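Local coordinates for bromo domain containing protein (Cryptosporidium parvum, PDB 5U9N) that probably reads acetylated lysines through its bromodomains, the second of which binds the inhibitor bromosporine, at residues K22-F27 against A127-N132; N45-V50 against F107-I112; Q91-P96 against E100-L105. One frame throughout, in Å; residues are numbered along the deposited sequence.

Contact 1: K22-F27 against A127-N132. With BMF (Bromosporine), chain C.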
loop_
_atom_site.group_PDB
_atom_site.type_symbol
_atom_site.label_atom_id
_atom_site.label_comp_id
_atom_site.label_asym_id
_atom_site.label_seq_id
_atom_site.Cartn_x
_atom_site.Cartn_y
_atom_site.Cartn_z
ATOM N N LYS A 22 2.854 -10.377 -4.006
ATOM C CA LYS A 22 3.830 -11.392 -4.390
ATOM C C LYS A 22 5.276 -10.856 -4.318
ATOM O O LYS A 22 6.199 -11.615 -4.581
ATOM C CB LYS A 22 3.522 -11.903 -5.814
ATOM C CG LYS A 22 2.213 -12.700 -5.894
ATOM C CD LYS A 22 1.862 -13.088 -7.318
ATOM C CE LYS A 22 0.637 -13.965 -7.385
ATOM N N GLU A 23 5.484 -9.583 -3.915
ATOM C CA GLU A 23 6.835 -9.006 -3.856
ATOM C C GLU A 23 7.555 -9.411 -2.583
ATOM O O GLU A 23 6.932 -9.896 -1.644
ATOM C CB GLU A 23 6.785 -7.476 -3.961
ATOM C CG GLU A 23 6.409 -6.966 -5.341
ATOM C CD GLU A 23 7.412 -7.293 -6.436
ATOM O OE1 GLU A 23 8.554 -6.780 -6.373
ATOM O OE2 GLU A 23 7.036 -8.018 -7.387
ATOM N N GLN A 24 8.885 -9.220 -2.562
ATOM C CA GLN A 24 9.726 -9.599 -1.426
ATOM C C GLN A 24 9.367 -8.800 -0.165
ATOM O O GLN A 24 9.284 -7.573 -0.211
ATOM C CB GLN A 24 11.208 -9.401 -1.763
ATOM C CG GLN A 24 11.717 -10.406 -2.797
ATOM C CD GLN A 24 13.104 -10.074 -3.307
ATOM O OE1 GLN A 24 13.558 -8.922 -3.264
ATOM N NE2 GLN A 24 13.786 -11.070 -3.859
ATOM N N ASN A 25 9.185 -9.521 0.968
ATOM C CA ASN A 25 8.829 -8.963 2.265
ATOM C C ASN A 25 7.486 -8.195 2.173
ATOM O O ASN A 25 7.271 -7.210 2.896
ATOM C CB ASN A 25 9.964 -8.072 2.825
ATOM C CG ASN A 25 11.282 -8.803 2.961
ATOM O OD1 ASN A 25 11.335 -9.919 3.444
ATOM N ND2 ASN A 25 12.378 -8.182 2.576
ATOM N N SER A 26 6.541 -8.722 1.352
ATOM C CA SER A 26 5.202 -8.132 1.209
ATOM C C SER A 26 4.401 -8.229 2.525
ATOM O O SER A 26 3.502 -7.431 2.747
ATOM C CB SER A 26 4.430 -8.831 0.098
ATOM O OG SER A 26 4.328 -10.216 0.367
ATOM N N PHE A 27 4.723 -9.219 3.379
ATOM C CA PHE A 27 4.062 -9.392 4.681
ATOM C C PHE A 27 4.154 -8.099 5.527
ATOM O O PHE A 27 3.278 -7.852 6.354
ATOM C CB PHE A 27 4.676 -10.588 5.463
ATOM C CG PHE A 27 6.089 -10.371 5.964
ATOM C CD1 PHE A 27 6.323 -9.807 7.206
ATOM C CD2 PHE A 27 7.178 -10.746 5.199
ATOM C CE1 PHE A 27 7.626 -9.590 7.658
ATOM C CE2 PHE A 27 8.476 -10.484 5.632
ATOM C CZ PHE A 27 8.692 -9.906 6.857
ATOM N N ALA A 127 10.186 -1.473 0.994
ATOM C CA ALA A 127 9.177 -0.440 0.655
ATOM C C ALA A 127 9.530 0.230 -0.644
ATOM O O ALA A 127 8.646 0.509 -1.459
ATOM C CB ALA A 127 9.106 0.610 1.750
ATOM N N LYS A 128 10.827 0.548 -0.817
ATOM C CA LYS A 128 11.326 1.202 -2.016
ATOM C C LYS A 128 11.094 0.339 -3.277
ATOM O O LYS A 128 10.776 0.887 -4.320
ATOM C CB LYS A 128 12.825 1.512 -1.857
ATOM C CG LYS A 128 13.428 2.388 -2.951
ATOM C CD LYS A 128 12.828 3.821 -2.967
ATOM C CE LYS A 128 13.417 4.710 -4.042
ATOM N NZ LYS A 128 14.888 4.909 -3.867
ATOM N N GLN A 129 11.253 -0.981 -3.179
ATOM C CA GLN A 129 11.118 -1.873 -4.342
ATOM C C GLN A 129 9.664 -2.150 -4.666
ATOM O O GLN A 129 9.342 -2.361 -5.826
ATOM C CB GLN A 129 11.858 -3.204 -4.120
ATOM C CG GLN A 129 13.376 -3.061 -4.147
ATOM C CD GLN A 129 14.061 -4.233 -3.471
ATOM O OE1 GLN A 129 13.540 -5.365 -3.442
ATOM N NE2 GLN A 129 15.255 -3.996 -2.923
ATOM N N SER A 130 8.791 -2.186 -3.666
ATOM C CA SER A 130 7.358 -2.364 -3.925
ATOM C C SER A 130 6.775 -1.085 -4.527
ATOM O O SER A 130 5.888 -1.168 -5.363
ATOM C CB SER A 130 6.609 -2.763 -2.661
ATOM O OG SER A 130 6.800 -4.143 -2.407
ATOM N N LEU A 131 7.286 0.090 -4.124
ATOM C CA LEU A 131 6.901 1.363 -4.727
ATOM C C LEU A 131 7.341 1.397 -6.196
ATOM O O LEU A 131 6.610 1.889 -7.050
ATOM C CB LEU A 131 7.537 2.531 -3.970
ATOM C CG LEU A 131 7.385 3.917 -4.635
ATOM C CD1 LEU A 131 5.937 4.341 -4.665
ATOM C CD2 LEU A 131 8.198 4.949 -3.918
ATOM N N ASN A 132 8.543 0.900 -6.476
ATOM C CA ASN A 132 9.056 0.841 -7.835
ATOM C C ASN A 132 8.228 -0.148 -8.670
ATOM O O ASN A 132 7.864 0.163 -9.795
ATOM C CB ASN A 132 10.530 0.447 -7.836
ATOM C CG ASN A 132 11.453 1.524 -7.302
ATOM O OD1 ASN A 132 11.018 2.546 -6.743
ATOM N ND2 ASN A 132 12.757 1.292 -7.421
HETATM C C10 BMF C . 6.641 -5.451 10.553
HETATM N N12 BMF C . 6.426 -3.367 9.480
HETATM C C15 BMF C . 8.660 -2.220 10.885
HETATM C C17 BMF C . 10.454 -2.016 12.623
HETATM C C20 BMF C . 13.474 -2.099 13.709
HETATM C C22 BMF C . 8.239 -3.513 11.059
HETATM C C26 BMF C . 5.157 -1.403 7.581
HETATM C C28 BMF C . 6.920 -7.661 11.465
HETATM C C01 BMF C . 5.280 -9.531 11.044
HETATM C C02 BMF C . 5.741 -8.104 10.869
HETATM C C03 BMF C . 5.015 -7.180 10.095
HETATM N N04 BMF C . 3.819 -7.569 9.432
HETATM S S05 BMF C . 2.307 -7.218 9.926
HETATM C C06 BMF C . 2.279 -5.506 10.290
HETATM O O07 BMF C . 1.442 -7.459 8.811
HETATM O O08 BMF C . 2.086 -7.943 11.139
HETATM C C09 BMF C . 5.469 -5.876 9.935
HETATM C C11 BMF C . 7.112 -4.067 10.355
HETATM N N13 BMF C . 6.859 -2.072 9.313
HETATM C C14 BMF C . 7.905 -1.441 9.951
HETATM N N16 BMF C . 9.743 -1.562 11.532
HETATM O O18 BMF C . 11.406 -1.102 12.952
HETATM C C19 BMF C . 12.220 -1.384 14.141
HETATM O O21 BMF C . 10.283 -3.076 13.189
HETATM N N23 BMF C . 7.940 -0.172 9.563
HETATM N N24 BMF C . 6.904 0.016 8.653
HETATM C C25 BMF C . 6.285 -1.123 8.504
HETATM C C27 BMF C . 7.366 -6.362 11.317
HETATM O O HOH W 1 9.328 -5.485 -1.971
#
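The side-chain amides of Gln24 and Gln129 approach through their carbonyl oxygens, the amide planes turned 57° against each other. Gln24 OE1 and Gln129 OE1 are 3.6 Å apart, and because both are acceptors as modelled, the pair is a van der Waals contact without a hydrogen bond. Long polar chains suit this solvent-facing position. The third flat group, the Phe27 ring, has bromosporine at its edge: ligand C01 lies near the ring plane, 4.0 Å from Phe27 CD1. Phe27 CG sits between the backbone N and the carbonyl carbon (chi1 70°), which brings the ring alongside the ligand's aryl group.

Deeper in, Glu23 lays its aliphatic CB against Ser130 OG at 3.7 Å, while one water bridges the loop backbone to the serine side chain. This water donates to Gln24 O at 2.7 Å and accepts from Ser130 OG at 2.9 Å, so the small hydroxyl is satisfied without a direct bond to the loop. In the bromodomain fold, 22-27 is the start of the ZA loop and helix 122-139 is the C-terminal helix αC; Phe27 probably stands where many relatives carry the tryptophan of the WPF shelf. A type II turn from Glu23 to Ser26 shapes the loop, and Asn25 suits its third position, where phi is positive. Asn25 ND2 also bonds Ser126 OG, tying the turn to helix 122-139 a second time. At the far end, Phe27 O accepts a hydrogen bond from bromosporine N04 at 3.1 Å with a bent N-H...O angle of 136°.

Contact 2: N45-V50 against F107-I112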
loop_
_atom_site.group_PDB
_atom_site.type_symbol
_atom_site.label_atom_id
_atom_site.label_comp_id
_atom_site.label_asym_id
_atom_site.label_seq_id
_atom_site.Cartn_x
_atom_site.Cartn_y
_atom_site.Cartn_z
ATOM N N ASN A 45 4.399 2.875 19.809
ATOM C CA ASN A 45 4.089 4.192 20.399
ATOM C C ASN A 45 4.881 5.304 19.680
ATOM O O ASN A 45 4.377 6.418 19.525
ATOM C CB ASN A 45 4.409 4.204 21.901
ATOM C CG ASN A 45 3.552 3.259 22.726
ATOM O OD1 ASN A 45 2.614 2.620 22.226
ATOM N ND2 ASN A 45 3.892 3.110 24.001
ATOM N N ARG A 46 6.124 4.998 19.245
ATOM C CA ARG A 46 6.918 5.950 18.477
ATOM C C ARG A 46 6.297 6.096 17.085
ATOM O O ARG A 46 6.289 7.193 16.542
ATOM C CB ARG A 46 8.401 5.503 18.377
ATOM C CG ARG A 46 9.297 6.541 17.658
ATOM C CD ARG A 46 10.773 6.153 17.599
ATOM N NE ARG A 46 11.026 4.990 16.732
ATOM C CZ ARG A 46 11.118 3.720 17.146
ATOM N NH1 ARG A 46 11.359 2.747 16.274
ATOM N NH2 ARG A 46 10.960 3.415 18.434
ATOM N N TYR A 47 5.711 5.006 16.549
ATOM C CA TYR A 47 5.068 5.006 15.228
ATOM C C TYR A 47 3.910 6.004 15.153
ATOM O O TYR A 47 3.767 6.675 14.142
ATOM C CB TYR A 47 4.553 3.603 14.873
ATOM C CG TYR A 47 4.221 3.448 13.406
ATOM C CD1 TYR A 47 5.192 3.075 12.489
ATOM C CD2 TYR A 47 2.931 3.664 12.935
ATOM C CE1 TYR A 47 4.895 2.924 11.145
ATOM C CE2 TYR A 47 2.628 3.546 11.582
ATOM C CZ TYR A 47 3.619 3.187 10.687
ATOM O OH TYR A 47 3.337 3.018 9.350
ATOM N N LYS A 48 3.074 6.082 16.189
ATOM C CA LYS A 48 1.939 7.019 16.206
ATOM C C LYS A 48 2.437 8.466 16.180
ATOM O O LYS A 48 1.781 9.335 15.603
ATOM C CB LYS A 48 1.069 6.805 17.460
ATOM C CG LYS A 48 0.260 5.520 17.464
ATOM C CD LYS A 48 -0.716 5.484 18.672
ATOM C CE LYS A 48 -1.756 4.385 18.577
ATOM N NZ LYS A 48 -2.959 4.680 19.407
ATOM N N GLU A 49 3.581 8.727 16.838
ATOM C CA GLU A 49 4.189 10.056 16.885
ATOM C C GLU A 49 4.796 10.426 15.511
ATOM O O GLU A 49 4.636 11.549 15.045
ATOM C CB GLU A 49 5.284 10.087 17.986
ATOM C CG GLU A 49 5.618 11.478 18.499
ATOM N N VAL A 50 5.456 9.466 14.858
ATOM C CA VAL A 50 6.146 9.692 13.588
ATOM C C VAL A 50 5.159 9.663 12.407
ATOM O O VAL A 50 5.247 10.514 11.529
ATOM C CB VAL A 50 7.279 8.642 13.399
ATOM C CG1 VAL A 50 7.947 8.777 12.022
ATOM C CG2 VAL A 50 8.321 8.760 14.512
ATOM N N PHE A 107 4.186 2.884 1.451
ATOM C CA PHE A 107 5.629 2.855 1.204
ATOM C C PHE A 107 6.354 4.109 1.735
ATOM O O PHE A 107 7.479 3.965 2.196
ATOM C CB PHE A 107 5.909 2.670 -0.297
ATOM C CG PHE A 107 5.231 1.440 -0.881
ATOM C CD1 PHE A 107 5.217 0.234 -0.185
ATOM C CD2 PHE A 107 4.554 1.508 -2.089
ATOM C CE1 PHE A 107 4.543 -0.875 -0.691
ATOM C CE2 PHE A 107 3.856 0.402 -2.580
ATOM C CZ PHE A 107 3.829 -0.770 -1.861
ATOM N N SER A 108 5.720 5.309 1.734
ATOM C CA SER A 108 6.367 6.507 2.254
ATOM C C SER A 108 6.387 6.506 3.765
ATOM O O SER A 108 7.320 7.052 4.357
ATOM C CB SER A 108 5.681 7.773 1.741
ATOM O OG SER A 108 4.332 7.884 2.150
ATOM N N ASN A 109 5.362 5.924 4.411
ATOM C CA ASN A 109 5.356 5.829 5.881
ATOM C C ASN A 109 6.492 4.903 6.328
ATOM O O ASN A 109 7.223 5.213 7.266
ATOM C CB ASN A 109 4.013 5.282 6.393
ATOM C CG ASN A 109 2.867 6.247 6.262
ATOM O OD1 ASN A 109 3.048 7.434 5.987
ATOM N ND2 ASN A 109 1.657 5.750 6.445
ATOM N N CYS A 110 6.664 3.805 5.617
ATOM C CA CYS A 110 7.716 2.853 5.905
ATOM C C CYS A 110 9.091 3.479 5.671
ATOM O O CYS A 110 10.004 3.241 6.443
ATOM C CB CYS A 110 7.533 1.595 5.065
ATOM S SG CYS A 110 8.794 0.342 5.345
ATOM N N MET A 111 9.228 4.283 4.640
ATOM C CA MET A 111 10.504 4.920 4.329
ATOM C C MET A 111 10.772 6.139 5.230
ATOM O O MET A 111 11.929 6.502 5.391
ATOM C CB MET A 111 10.560 5.306 2.843
ATOM C CG MET A 111 10.672 4.069 1.929
ATOM S SD MET A 111 11.021 4.463 0.222
ATOM C CE MET A 111 9.386 4.807 -0.381
ATOM N N ILE A 112 9.741 6.724 5.870
ATOM C CA ILE A 112 9.961 7.810 6.865
ATOM C C ILE A 112 10.332 7.201 8.235
ATOM O O ILE A 112 11.159 7.767 8.953
ATOM C CB ILE A 112 8.707 8.732 6.987
ATOM C CG1 ILE A 112 8.561 9.562 5.725
ATOM C CG2 ILE A 112 8.773 9.666 8.242
ATOM C CD1 ILE A 112 7.264 10.063 5.496
HETATM O O HOH W 2 1.385 2.808 7.364
#
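Asn109 ND2 is gripped twice: it donates to the backbone oxygen of Glu53 and, at 3.1 Å, to a water that lies 2.8 Å from Tyr47 OH. The amide thus links helix αB (96-113) of the bromodomain both to the chain following the short ZA-loop helix 41-50 and, through the water, to that helix itself. An amide nitrogen, with two hydrogens to give, suits such a double role in a buried place. Tyr47 probably corresponds to the ZA-loop tyrosine that binds the pocket waters in many bromodomains, and its side chain comes within about 4 Å of bromosporine.

The phenol enters from the loop helix with CG anti to the backbone N (chi1 -165°), which carries the ring toward helix 96-113 until Tyr47 OH rests 3.8 Å from Asn109 CB, the asparagine's methylene. The ring and amide planes are 86° apart, nearly perpendicular, and do not stack. The other Tyr47 neighbours include Phe113, packed edge-to-face.

Two beta-branched residues meet toward the surface. Val50 and Ile112 run past each other in opposite directions, and their single close approach is methyl to methyl, Val50 CG1 to Ile112 CG2, at 4.0 Å.

Contact 3: Q91-P96 against E100-L105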
loop_
_atom_site.group_PDB
_atom_site.type_symbol
_atom_site.label_atom_id
_atom_site.label_comp_id
_atom_site.label_asym_id
_atom_site.label_seq_id
_atom_site.Cartn_x
_atom_site.Cartn_y
_atom_site.Cartn_z
ATOM N N GLN A 91 -14.900 3.490 5.294
ATOM C CA GLN A 91 -14.687 4.430 4.184
ATOM C C GLN A 91 -14.609 3.677 2.840
ATOM O O GLN A 91 -14.459 2.455 2.829
ATOM C CB GLN A 91 -13.398 5.239 4.419
ATOM C CG GLN A 91 -13.385 5.996 5.752
ATOM C CD GLN A 91 -11.999 6.443 6.135
ATOM O OE1 GLN A 91 -11.373 5.887 7.043
ATOM N NE2 GLN A 91 -11.488 7.458 5.454
ATOM N N THR A 92 -14.731 4.403 1.716
ATOM C CA THR A 92 -14.674 3.796 0.379
ATOM C C THR A 92 -13.773 4.624 -0.537
ATOM O O THR A 92 -13.757 5.853 -0.442
ATOM C CB THR A 92 -16.095 3.651 -0.212
ATOM O OG1 THR A 92 -16.054 2.719 -1.299
ATOM C CG2 THR A 92 -16.675 4.982 -0.695
ATOM N N ILE A 93 -13.026 3.946 -1.421
ATOM C CA ILE A 93 -12.125 4.599 -2.376
ATOM C C ILE A 93 -12.966 5.112 -3.577
ATOM O O ILE A 93 -13.506 4.308 -4.338
ATOM C CB ILE A 93 -10.980 3.620 -2.817
ATOM C CG1 ILE A 93 -10.088 3.263 -1.621
ATOM C CG2 ILE A 93 -10.116 4.250 -3.938
ATOM C CD1 ILE A 93 -9.524 2.006 -1.676
ATOM N N GLU A 94 -13.064 6.460 -3.735
ATOM C CA GLU A 94 -13.918 7.082 -4.748
ATOM C C GLU A 94 -13.335 7.003 -6.140
ATOM O O GLU A 94 -14.089 7.140 -7.092
ATOM C CB GLU A 94 -14.176 8.563 -4.416
ATOM C CG GLU A 94 -15.210 8.796 -3.321
ATOM C CD GLU A 94 -15.579 10.261 -3.139
ATOM O OE1 GLU A 94 -15.995 10.893 -4.138
ATOM O OE2 GLU A 94 -15.421 10.786 -2.011
ATOM N N ASN A 95 -11.997 6.865 -6.286
ATOM C CA ASN A 95 -11.403 6.881 -7.630
ATOM C C ASN A 95 -9.984 6.280 -7.648
ATOM O O ASN A 95 -9.402 6.045 -6.597
ATOM C CB ASN A 95 -11.370 8.329 -8.162
ATOM C CG ASN A 95 -10.927 9.346 -7.143
ATOM O OD1 ASN A 95 -9.882 9.221 -6.515
ATOM N ND2 ASN A 95 -11.728 10.336 -6.925
ATOM N N PRO A 96 -9.391 6.069 -8.848
ATOM C CA PRO A 96 -8.024 5.526 -8.900
ATOM C C PRO A 96 -6.979 6.472 -8.293
ATOM O O PRO A 96 -5.916 6.031 -7.891
ATOM C CB PRO A 96 -7.779 5.348 -10.419
ATOM C CG PRO A 96 -9.101 5.375 -11.037
ATOM C CD PRO A 96 -9.932 6.271 -10.210
ATOM N N GLU A 100 -4.226 5.299 -5.662
ATOM C CA GLU A 100 -2.797 5.574 -5.855
ATOM C C GLU A 100 -2.189 6.209 -4.588
ATOM O O GLU A 100 -1.126 5.793 -4.127
ATOM C CB GLU A 100 -2.583 6.490 -7.051
ATOM C CG GLU A 100 -1.123 6.645 -7.438
ATOM C CD GLU A 100 -0.844 7.693 -8.493
ATOM O OE1 GLU A 100 -1.754 7.986 -9.301
ATOM O OE2 GLU A 100 0.305 8.191 -8.538
ATOM N N ARG A 101 -2.851 7.225 -4.050
ATOM C CA ARG A 101 -2.404 7.883 -2.821
ATOM C C ARG A 101 -2.216 6.884 -1.656
ATOM O O ARG A 101 -1.200 6.923 -0.963
ATOM C CB ARG A 101 -3.413 8.940 -2.404
ATOM C CG ARG A 101 -2.932 9.787 -1.241
ATOM C CD ARG A 101 -3.900 10.896 -0.894
ATOM N NE ARG A 101 -5.012 10.408 -0.094
ATOM C CZ ARG A 101 -4.924 10.051 1.191
ATOM N NH1 ARG A 101 -6.000 9.633 1.844
ATOM N NH2 ARG A 101 -3.753 10.101 1.826
ATOM N N LEU A 102 -3.212 6.025 -1.430
ATOM C CA LEU A 102 -3.216 5.121 -0.294
ATOM C C LEU A 102 -2.112 4.076 -0.419
ATOM O O LEU A 102 -1.423 3.799 0.556
ATOM C CB LEU A 102 -4.595 4.442 -0.150
ATOM C CG LEU A 102 -5.752 5.338 0.400
ATOM C CD1 LEU A 102 -7.089 4.538 0.448
ATOM C CD2 LEU A 102 -5.429 5.889 1.803
ATOM N N VAL A 103 -1.922 3.516 -1.604
ATOM C CA VAL A 103 -0.854 2.530 -1.805
ATOM C C VAL A 103 0.519 3.189 -1.582
ATOM O O VAL A 103 1.351 2.618 -0.883
ATOM C CB VAL A 103 -0.935 1.862 -3.192
ATOM C CG1 VAL A 103 0.332 1.071 -3.485
ATOM C CG2 VAL A 103 -2.168 0.958 -3.283
ATOM N N LYS A 104 0.746 4.383 -2.146
ATOM C CA LYS A 104 2.025 5.068 -1.998
ATOM C C LYS A 104 2.250 5.547 -0.571
ATOM O O LYS A 104 3.395 5.606 -0.131
ATOM C CB LYS A 104 2.128 6.223 -2.956
ATOM C CG LYS A 104 2.275 5.769 -4.383
ATOM C CD LYS A 104 2.484 6.950 -5.296
ATOM C CE LYS A 104 3.081 6.562 -6.612
ATOM N NZ LYS A 104 3.173 7.746 -7.544
ATOM N N LEU A 105 1.169 5.829 0.166
ATOM C CA LEU A 105 1.228 6.201 1.594
ATOM C C LEU A 105 1.875 5.075 2.439
ATOM O O LEU A 105 2.600 5.360 3.383
ATOM C CB LEU A 105 -0.205 6.500 2.109
ATOM C CG LEU A 105 -0.369 6.833 3.574
ATOM C CD1 LEU A 105 0.298 8.143 3.916
ATOM C CD2 LEU A 105 -1.818 6.883 3.935
#
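Ile93 and Leu102 reach toward each other tip to tip, so that Leu102 CD1 lies 3.9 Å from Ile93 CG1 and 4.1 Å from Ile93 CD1. Both chains leave the backbone with the next carbon anti to the carbonyl carbon, chi1 being -64° in Ile93 and -74° in Leu102. The outer torsion of Ile93 is less relaxed: with chi2 at 149°, off the staggered value, both CG1 and CD1 lie near the leucine methyl. Branched aliphatic side chains suit this buried site.

Where the loop becomes helix, Asn95 is the N-cap, its OD1 accepting from Glu98 N. Pro96 follows in the first turn, a place that suits proline: backbone nitrogens there have no carbonyl four residues back within the helix to bond, so the missing N-H costs nothing. Its carbonyl takes part in the first helical turn, accepting from Glu100 N at 2.9 Å, and the same Pro96 O touches Glu100 CB at 3.5 Å. The Glu100 chain then runs out extended to a carboxylate that uses the anti lone pair of OE2 for Lys104 NZ, 3.1 Å away, in an i to i+4 salt bridge on the helix surface. Glu100 OE1 takes a weak bond from Trp138 NE1.

The segment 91-96 closes the AB loop. Ile93 leans on Arg63 and Leu64 of helix 57-65, whereas Pro96 packs against Trp138 of helix 122-139 and Val143, Phe144 and Tyr147 of helix 143-148.

Helix 96-113 runs through contacts 2 and 3, whose segments 100-105 and 107-112 are all but continuous although the contact centres lie about 18 Å apart. Helix 122-139, which carries half of contact 1, packs along it: Ser130 CB reaches Phe107 CE1 at 3.4 Å, Ala127 CB reaches Cys110 SG at 3.6 Å, and Leu131 CD1 meets Lys104 CG at 3.9 Å. Contacts 1 and 2, with centres about 17 Å apart, lie at the pocket end, supplying Phe27 and Cys110 to the bromosporine site. Contact 3 lies toward the other end of the bundle, the Leu102 side chain being about 14 Å from the ligand.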